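Local coordinates for protein peptidyl-tRNA hydrolase (Thermoplasma acidophilum, PDB 1RLK) that probably hydrolyses peptidyl-tRNAs that drop off the ribosome during protein synthesis, releasing the N-acyl amino acid and tRNA as a member of the PTH2 family, at residues Asp62-Ile67 / Asn78-Asp83. Sequence-based numbering, arbitrary orientation.
Sequences DEIMEI and NEIVQD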
# COMPACT_ATOMS: atom_id res chain seq x y z
N ASP A 62 -0.49 14.07 -3.41
CA ASP A 62 -1.64 14.46 -2.59
C ASP A 62 -2.60 13.30 -2.35
O ASP A 62 -3.10 13.11 -1.24
CB ASP A 62 -2.37 15.65 -3.21
CG ASP A 62 -1.63 16.96 -3.00
OD1 ASP A 62 -1.26 17.26 -1.83
OD2 ASP A 62 -1.35 17.74 -3.95
N GLU A 63 -2.85 12.49 -3.37
CA GLU A 63 -3.75 11.34 -3.20
C GLU A 63 -3.14 10.32 -2.26
O GLU A 63 -3.83 9.81 -1.39
CB GLU A 63 -4.08 10.67 -4.54
CG GLU A 63 -4.66 11.58 -5.62
CD GLU A 63 -5.97 12.23 -5.22
OE1 GLU A 63 -6.69 11.67 -4.37
OE2 GLU A 63 -6.26 13.32 -5.78
N ILE A 64 -1.86 10.02 -2.43
CA ILE A 64 -1.13 9.18 -1.46
C ILE A 64 -1.35 9.67 -0.02
O ILE A 64 -1.65 8.88 0.88
CB ILE A 64 0.39 9.16 -1.77
CG1 ILE A 64 0.66 8.54 -3.14
CG2 ILE A 64 1.17 8.41 -0.70
CD1 ILE A 64 0.39 7.04 -3.21
N MET A 65 -1.21 10.97 0.20
CA MET A 65 -1.28 11.52 1.56
C MET A 65 -2.72 11.54 2.11
O MET A 65 -2.96 11.41 3.32
CB MET A 65 -0.66 12.92 1.58
CG MET A 65 0.83 12.95 1.18
SD MET A 65 1.81 11.70 2.06
CE MET A 65 1.55 12.14 3.68
N GLU A 66 -3.69 11.62 1.21
CA GLU A 66 -5.10 11.54 1.59
C GLU A 66 -5.44 10.14 2.07
O GLU A 66 -6.14 9.97 3.04
CB GLU A 66 -5.97 11.91 0.38
CG GLU A 66 -7.45 11.94 0.68
CD GLU A 66 -7.82 13.06 1.63
OE1 GLU A 66 -7.07 14.06 1.72
OE2 GLU A 66 -8.88 12.94 2.29
N ILE A 67 -4.94 9.13 1.36
CA ILE A 67 -5.11 7.73 1.74
C ILE A 67 -4.50 7.49 3.13
O ILE A 67 -5.12 6.90 4.02
CB ILE A 67 -4.44 6.83 0.65
CG1 ILE A 67 -5.29 6.84 -0.62
CG2 ILE A 67 -4.26 5.39 1.12
CD1 ILE A 67 -4.58 6.32 -1.85
N ASN A 78 -0.62 0.80 7.45
CA ASN A 78 -0.23 1.39 6.17
C ASN A 78 1.23 1.74 6.13
O ASN A 78 1.84 2.04 7.18
CB ASN A 78 -1.08 2.63 5.88
CG ASN A 78 -0.81 3.77 6.87
OD1 ASN A 78 -0.01 4.65 6.58
ND2 ASN A 78 -1.49 3.74 8.02
N GLU A 79 1.81 1.73 4.94
CA GLU A 79 3.22 2.07 4.77
C GLU A 79 3.40 2.86 3.50
O GLU A 79 3.11 2.37 2.40
CB GLU A 79 4.07 0.81 4.71
CG GLU A 79 5.56 1.08 4.56
CD GLU A 79 6.23 1.57 5.84
OE1 GLU A 79 5.59 1.58 6.95
OE2 GLU A 79 7.41 1.91 5.73
N ILE A 80 3.88 4.09 3.65
CA ILE A 80 4.36 4.88 2.55
C ILE A 80 5.72 4.35 2.12
O ILE A 80 6.61 4.16 2.94
CB ILE A 80 4.43 6.37 2.95
CG1 ILE A 80 3.02 6.97 2.92
CG2 ILE A 80 5.37 7.15 2.02
CD1 ILE A 80 2.91 8.33 3.54
N VAL A 81 5.88 4.14 0.82
CA VAL A 81 7.08 3.54 0.28
C VAL A 81 7.85 4.59 -0.48
O VAL A 81 7.27 5.35 -1.26
CB VAL A 81 6.73 2.33 -0.62
CG1 VAL A 81 7.93 1.92 -1.48
CG2 VAL A 81 6.24 1.18 0.24
N GLN A 82 9.15 4.62 -0.26
CA GLN A 82 10.06 5.53 -0.94
C GLN A 82 11.15 4.71 -1.62
O GLN A 82 11.69 3.79 -1.01
CB GLN A 82 10.70 6.51 0.06
CG GLN A 82 9.69 7.42 0.76
CD GLN A 82 10.29 8.31 1.86
OE1 GLN A 82 11.02 9.26 1.57
NE2 GLN A 82 9.96 8.01 3.09
N ASP A 83 11.49 5.05 -2.87
CA ASP A 83 12.59 4.39 -3.56
C ASP A 83 13.94 4.91 -3.07
O ASP A 83 13.99 5.65 -2.09
CB ASP A 83 12.43 4.45 -5.11
CG ASP A 83 12.60 5.85 -5.70
OD1 ASP A 83 13.11 6.78 -5.04
OD2 ASP A 83 12.26 6.09 -6.88
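I80, on the edge strand 78-82, reaches M65 and I64 of helix 61-74 and illustrates how a single branched side chain can bridge a helix and an outermost strand of the sheet. Its bond to CB is directed at the helix, and from CB the chain continues to CG1, which stands beside the backbone N, anti to the carbonyl carbon (chi1 -78°). CG1 then passes I64, whose CG2 methyl lies 4.3 Å from it, a loose apolar contact. At the tip, CD1 carries the chain on to M65, 3.8 Å from SD and 4.0 Å from CE. M65 leaves its helix pointing away from the strand, but bends at chi2 and chi3 bring the thioether back, across I80 at about a right angle.

The two segments belong to a beta-alpha-beta crossover: strand 53-58, helix 61-74 and strand 78-82 follow in sequence, the two strands parallel but separated in the sheet by 3-10 and 94-103. I64 also touches V58 of the first strand, while V81, next to I80, packs against helix 17-38, placing the sheet between two helical layers. With no hydrogen bond joining the segments and just 100 Å² buried between them, the contact probably rests on dispersion and partial hydrophobic burial, grading from buried I64 to exposed M65, and probably imposes little directional restraint.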